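PDB 4WTP: beta-1,3-glucanosyltransferase from Rhizomucor miehei CAU432, which belongs to the glycoside hydrolase family 17 proteins and folds as a single-chain beta/alpha barrel. Local coordinates for residues A[98-110]-A[134-148]. Numbering follows the deposited sequence.
Sequences MWIDRPDTFDNEM and VLYRGDTDPQSLANY. With EDO (1,2-ethanediol), chain C.
Tyr-148 is the bump that joins neighbouring beta-alpha units of this (beta/alpha)8 barrel: from helix 142-148 its ring pushes into a hollow lined by Met-98, Ile-100, Phe-106 and Met-110. The two helix segments run almost parallel, at 10°, with axes 12.4 Å apart, and the phenol spans the gap, its CG anti to the backbone N (chi1 -177°). Phe-106 stands T-shaped on it, ring planes 84° apart, with CD1 3.6 Å above the centre of the tyrosine face. Deeper in, the Met-98 methyl CE comes from the opposite direction to within 3.4 Å of Tyr-148 OH. A second hollow, between Val-134, Leu-145 and Tyr-148, takes the Ile-100 side chain, whose CG1 lies 3.6 Å from Val-134 CG2, while Thr-140 CG2 rests against Phe-106 CZ. Near the strand ends, the Arg-137 guanidinium lies obliquely across the indole of Trp-99; its NE makes a salt bridge to Asp-139 OD2 (2.8 Å), and NH1 also binds the carbonyl of Ser-132. At the far tip of the phenol, Tyr-148 OH donates 2.7 Å to Phe-106 O, in the carbonyl plane on a lone pair, although that oxygen already accepts the helical bond from Met-110 N.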
loop_
_atom_site.group_PDB
_atom_site.type_symbol
_atom_site.label_atom_id
_atom_site.label_comp_id
_atom_site.label_asym_id
_atom_site.label_seq_id
_atom_site.Cartn_x
_atom_site.Cartn_y
_atom_site.Cartn_z
ATOM N N MET A 98 -6.707 6.736 -2.947
ATOM C CA MET A 98 -7.087 8.141 -2.887
ATOM C C MET A 98 -6.336 8.761 -1.734
ATOM O O MET A 98 -6.276 8.183 -0.638
ATOM C CB MET A 98 -8.591 8.292 -2.621
ATOM C CG MET A 98 -9.491 7.594 -3.643
ATOM S SD MET A 98 -11.282 7.739 -3.326
ATOM C CE MET A 98 -11.574 9.462 -3.829
ATOM N N TRP A 99 -5.744 9.930 -1.967
ATOM C CA TRP A 99 -4.991 10.608 -0.921
ATOM C C TRP A 99 -5.766 11.749 -0.332
ATOM O O TRP A 99 -5.822 12.838 -0.919
ATOM C CB TRP A 99 -3.611 11.076 -1.399
ATOM C CG TRP A 99 -2.824 11.498 -0.205
ATOM C CD1 TRP A 99 -2.658 12.775 0.289
ATOM C CD2 TRP A 99 -2.215 10.617 0.760
ATOM N NE1 TRP A 99 -1.941 12.748 1.459
ATOM C CE2 TRP A 99 -1.651 11.472 1.797
ATOM C CE3 TRP A 99 -2.069 9.246 0.855
ATOM C CZ2 TRP A 99 -0.964 10.947 2.874
ATOM C CZ3 TRP A 99 -1.374 8.726 1.938
ATOM C CH2 TRP A 99 -0.821 9.557 2.915
ATOM N N ILE A 100 -6.401 11.503 0.807
ATOM C CA ILE A 100 -7.207 12.529 1.455
ATOM C C ILE A 100 -6.549 12.910 2.773
ATOM O O ILE A 100 -6.086 12.050 3.511
ATOM C CB ILE A 100 -8.696 12.138 1.599
ATOM C CG1 ILE A 100 -8.801 10.761 2.247
ATOM C CG2 ILE A 100 -9.439 12.115 0.236
ATOM C CD1 ILE A 100 -10.212 10.363 2.616
ATOM N N ASP A 101 -6.439 14.221 2.993
ATOM C CA ASP A 101 -5.955 14.787 4.269
ATOM C C ASP A 101 -6.508 16.198 4.526
ATOM O O ASP A 101 -7.463 16.361 5.293
ATOM C CB ASP A 101 -4.421 14.700 4.411
ATOM C CG ASP A 101 -3.682 15.214 3.202
ATOM O OD1 ASP A 101 -4.273 15.931 2.359
ATOM O OD2 ASP A 101 -2.473 14.902 3.108
ATOM N N ARG A 102 -5.994 17.209 3.825
ATOM C CA ARG A 102 -6.519 18.569 4.025
ATOM C C ARG A 102 -7.913 18.664 3.386
ATOM O O ARG A 102 -8.206 17.923 2.423
ATOM C CB ARG A 102 -5.550 19.628 3.483
ATOM C CG ARG A 102 -5.473 19.737 1.974
ATOM C CD ARG A 102 -4.737 21.018 1.586
ATOM N NE ARG A 102 -4.799 21.307 0.154
ATOM C CZ ARG A 102 -4.055 20.710 -0.781
ATOM N NH1 ARG A 102 -3.183 19.767 -0.435
ATOM N NH2 ARG A 102 -4.182 21.049 -2.056
ATOM N N PRO A 103 -8.790 19.537 3.934
ATOM C CA PRO A 103 -10.180 19.723 3.481
ATOM C C PRO A 103 -10.406 19.716 1.956
ATOM O O PRO A 103 -11.334 19.067 1.494
ATOM C CB PRO A 103 -10.545 21.075 4.082
ATOM C CG PRO A 103 -9.792 21.082 5.381
ATOM C CD PRO A 103 -8.541 20.248 5.195
ATOM N N ASP A 104 -9.561 20.405 1.194
ATOM C CA ASP A 104 -9.762 20.463 -0.264
ATOM C C ASP A 104 -9.621 19.092 -0.913
ATOM O O ASP A 104 -10.197 18.845 -1.969
ATOM C CB ASP A 104 -8.822 21.476 -0.930
ATOM C CG ASP A 104 -9.346 22.902 -0.861
ATOM O OD1 ASP A 104 -10.519 23.103 -0.478
ATOM O OD2 ASP A 104 -8.581 23.835 -1.201
ATOM N N THR A 105 -8.908 18.174 -0.263
ATOM C CA THR A 105 -8.619 16.890 -0.873
ATOM C C THR A 105 -9.850 16.008 -1.059
ATOM O O THR A 105 -9.843 15.167 -1.948
ATOM C CB THR A 105 -7.528 16.110 -0.111
ATOM O OG1 THR A 105 -7.972 15.786 1.219
ATOM C CG2 THR A 105 -6.239 16.910 -0.095
ATOM N N PHE A 106 -10.867 16.161 -0.209
ATOM C CA PHE A 106 -12.052 15.269 -0.298
ATOM C C PHE A 106 -12.775 15.480 -1.622
ATOM O O PHE A 106 -12.960 14.550 -2.392
ATOM C CB PHE A 106 -13.001 15.479 0.877
ATOM C CG PHE A 106 -12.444 15.010 2.194
ATOM C CD1 PHE A 106 -12.577 13.689 2.562
ATOM C CD2 PHE A 106 -11.779 15.887 3.056
ATOM C CE1 PHE A 106 -12.075 13.245 3.771
ATOM C CE2 PHE A 106 -11.269 15.444 4.265
ATOM C CZ PHE A 106 -11.416 14.117 4.620
ATOM N N ASP A 107 -13.176 16.714 -1.907
ATOM C CA ASP A 107 -13.862 16.981 -3.163
ATOM C C ASP A 107 -12.937 16.817 -4.347
ATOM O O ASP A 107 -13.355 16.328 -5.399
ATOM C CB ASP A 107 -14.430 18.399 -3.199
ATOM C CG ASP A 107 -15.740 18.535 -2.431
ATOM O OD1 ASP A 107 -16.416 17.511 -2.200
ATOM O OD2 ASP A 107 -16.099 19.678 -2.067
ATOM N N ASN A 108 -11.673 17.190 -4.186
ATOM C CA ASN A 108 -10.751 17.143 -5.296
ATOM C C ASN A 108 -10.396 15.713 -5.727
ATOM O O ASN A 108 -10.322 15.407 -6.913
ATOM C CB ASN A 108 -9.494 17.954 -5.012
ATOM C CG ASN A 108 -8.661 18.164 -6.258
ATOM O OD1 ASN A 108 -9.030 18.930 -7.154
ATOM N ND2 ASN A 108 -7.549 17.459 -6.342
ATOM N N GLU A 109 -10.173 14.835 -4.754
ATOM C CA GLU A 109 -9.904 13.412 -5.080
ATOM C C GLU A 109 -11.182 12.755 -5.606
ATOM O O GLU A 109 -11.093 11.897 -6.497
ATOM C CB GLU A 109 -9.320 12.621 -3.893
ATOM C CG GLU A 109 -7.866 12.954 -3.587
ATOM C CD GLU A 109 -6.900 12.320 -4.587
ATOM O OE1 GLU A 109 -6.362 11.208 -4.351
ATOM O OE2 GLU A 109 -6.673 12.935 -5.648
ATOM N N MET A 110 -12.340 13.137 -5.067
ATOM C CA MET A 110 -13.601 12.614 -5.597
ATOM C C MET A 110 -13.817 12.971 -7.072
ATOM O O MET A 110 -14.249 12.139 -7.897
ATOM C CB MET A 110 -14.753 13.106 -4.756
ATOM C CG MET A 110 -16.118 12.653 -5.212
ATOM S SD MET A 110 -17.488 13.068 -4.104
ATOM C CE MET A 110 -18.063 14.637 -4.763
ATOM N N VAL A 134 -6.073 8.430 7.578
ATOM C CA VAL A 134 -6.909 9.625 7.775
ATOM C C VAL A 134 -7.260 9.840 9.253
ATOM O O VAL A 134 -7.175 10.967 9.757
ATOM C CB VAL A 134 -8.183 9.550 6.921
ATOM C CG1 VAL A 134 -9.160 10.681 7.257
ATOM C CG2 VAL A 134 -7.803 9.572 5.447
ATOM N N LEU A 135 -7.673 8.765 9.928
ATOM C CA LEU A 135 -8.009 8.845 11.342
ATOM C C LEU A 135 -6.768 8.880 12.241
ATOM O O LEU A 135 -6.752 9.607 13.240
ATOM C CB LEU A 135 -8.952 7.724 11.743
ATOM C CG LEU A 135 -10.308 7.727 11.039
ATOM C CD1 LEU A 135 -11.144 6.576 11.582
ATOM C CD2 LEU A 135 -11.060 9.045 11.231
ATOM N N TYR A 136 -5.707 8.161 11.870
ATOM C CA TYR A 136 -4.446 8.311 12.621
ATOM C C TYR A 136 -4.002 9.782 12.668
ATOM O O TYR A 136 -3.619 10.289 13.731
ATOM C CB TYR A 136 -3.340 7.436 12.027
ATOM C CG TYR A 136 -1.985 7.773 12.597
ATOM C CD1 TYR A 136 -1.599 7.316 13.859
ATOM C CD2 TYR A 136 -1.117 8.604 11.896
ATOM C CE1 TYR A 136 -0.364 7.648 14.395
ATOM C CE2 TYR A 136 0.121 8.957 12.425
ATOM C CZ TYR A 136 0.485 8.464 13.670
ATOM O OH TYR A 136 1.697 8.783 14.215
ATOM N N ARG A 137 -4.070 10.466 11.525
ATOM C CA ARG A 137 -3.652 11.878 11.428
ATOM C C ARG A 137 -4.647 12.869 11.990
ATOM O O ARG A 137 -4.323 14.067 12.172
ATOM C CB ARG A 137 -3.335 12.288 9.983
ATOM C CG ARG A 137 -2.047 11.701 9.449
ATOM C CD ARG A 137 -1.630 12.318 8.114
ATOM N NE ARG A 137 -2.727 12.183 7.156
ATOM C CZ ARG A 137 -2.872 11.125 6.369
ATOM N NH1 ARG A 137 -1.960 10.154 6.398
ATOM N NH2 ARG A 137 -3.921 11.045 5.550
ATOM N N GLY A 138 -5.866 12.414 12.248
ATOM C CA GLY A 138 -6.900 13.339 12.749
ATOM C C GLY A 138 -7.392 14.303 11.683
ATOM O O GLY A 138 -7.759 15.413 11.996
ATOM N N ASP A 139 -7.408 13.890 10.403
ATOM C CA ASP A 139 -7.807 14.773 9.311
ATOM C C ASP A 139 -9.312 15.036 9.306
ATOM O O ASP A 139 -9.748 16.061 8.805
ATOM C CB ASP A 139 -7.348 14.223 7.957
ATOM C CG ASP A 139 -5.850 14.253 7.817
ATOM O OD1 ASP A 139 -5.229 15.173 8.385
ATOM O OD2 ASP A 139 -5.312 13.360 7.166
ATOM N N THR A 140 -10.090 14.078 9.793
ATOM C CA THR A 140 -11.520 14.246 9.931
ATOM C C THR A 140 -12.009 13.262 10.986
ATOM O O THR A 140 -11.236 12.431 11.490
ATOM C CB THR A 140 -12.283 14.126 8.583
ATOM O OG1 THR A 140 -13.620 14.595 8.778
ATOM C CG2 THR A 140 -12.338 12.671 8.105
ATOM N N ASP A 141 -13.291 13.356 11.311
ATOM C CA ASP A 141 -13.895 12.508 12.326
ATOM C C ASP A 141 -14.415 11.236 11.664
ATOM O O ASP A 141 -14.629 11.212 10.443
ATOM C CB ASP A 141 -15.033 13.275 13.014
ATOM C CG ASP A 141 -16.150 13.653 12.043
ATOM O OD1 ASP A 141 -16.010 14.670 11.334
ATOM O OD2 ASP A 141 -17.123 12.890 11.932
ATOM N N PRO A 142 -14.635 10.175 12.461
ATOM C CA PRO A 142 -15.133 8.911 11.904
ATOM C C PRO A 142 -16.404 9.004 11.069
ATOM O O PRO A 142 -16.459 8.416 9.995
ATOM C CB PRO A 142 -15.327 8.038 13.153
ATOM C CG PRO A 142 -14.272 8.536 14.061
ATOM C CD PRO A 142 -14.293 10.019 13.891
ATOM N N GLN A 143 -17.426 9.720 11.539
ATOM C CA GLN A 143 -18.666 9.768 10.767
ATOM C C GLN A 143 -18.469 10.443 9.398
ATOM O O GLN A 143 -19.031 9.994 8.402
ATOM C CB GLN A 143 -19.811 10.454 11.536
ATOM C CG GLN A 143 -21.171 10.439 10.835
ATOM C CD GLN A 143 -21.777 9.060 10.832
ATOM O OE1 GLN A 143 -21.872 8.434 11.879
ATOM N NE2 GLN A 143 -22.179 8.575 9.663
ATOM N N SER A 144 -17.707 11.531 9.376
ATOM C CA SER A 144 -17.404 12.221 8.101
ATOM C C SER A 144 -16.638 11.337 7.118
ATOM O O SER A 144 -16.935 11.320 5.931
ATOM C CB SER A 144 -16.645 13.519 8.360
ATOM O OG SER A 144 -17.438 14.428 9.127
ATOM N N LEU A 145 -15.681 10.564 7.622
ATOM C CA LEU A 145 -15.003 9.617 6.774
ATOM C C LEU A 145 -15.955 8.537 6.263
ATOM O O LEU A 145 -15.973 8.223 5.070
ATOM C CB LEU A 145 -13.802 9.007 7.501
ATOM C CG LEU A 145 -13.049 7.977 6.665
ATOM C CD1 LEU A 145 -12.482 8.594 5.388
ATOM C CD2 LEU A 145 -11.932 7.404 7.523
ATOM N N ALA A 146 -16.790 8.025 7.164
ATOM C CA ALA A 146 -17.771 7.017 6.768
ATOM C C ALA A 146 -18.713 7.527 5.672
ATOM O O ALA A 146 -18.968 6.836 4.664
ATOM C CB ALA A 146 -18.579 6.559 7.966
ATOM N N ASN A 147 -19.217 8.753 5.852
ATOM C CA ASN A 147 -20.068 9.366 4.830
ATOM C C ASN A 147 -19.361 9.519 3.477
ATOM O O ASN A 147 -19.966 9.290 2.414
ATOM C CB ASN A 147 -20.553 10.714 5.337
ATOM C CG ASN A 147 -21.522 10.572 6.503
ATOM O OD1 ASN A 147 -22.031 9.476 6.779
ATOM N ND2 ASN A 147 -21.761 11.668 7.204
ATOM N N TYR A 148 -18.086 9.907 3.504
ATOM C CA TYR A 148 -17.335 10.088 2.282
ATOM C C TYR A 148 -17.149 8.725 1.587
ATOM O O TYR A 148 -17.320 8.612 0.356
ATOM C CB TYR A 148 -15.983 10.707 2.619
ATOM C CG TYR A 148 -15.120 11.027 1.433
ATOM C CD1 TYR A 148 -15.407 12.108 0.618
ATOM C CD2 TYR A 148 -14.009 10.253 1.126
ATOM C CE1 TYR A 148 -14.591 12.434 -0.459
ATOM C CE2 TYR A 148 -13.209 10.550 0.038
ATOM C CZ TYR A 148 -13.494 11.649 -0.739
ATOM O OH TYR A 148 -12.676 11.931 -1.794
HETATM C C1 EDO C . -7.489 18.831 7.698
HETATM O O1 EDO C . -8.306 19.852 8.299
HETATM C C2 EDO C . -8.314 17.576 7.569
HETATM O O2 EDO C . -9.267 17.676 6.509
#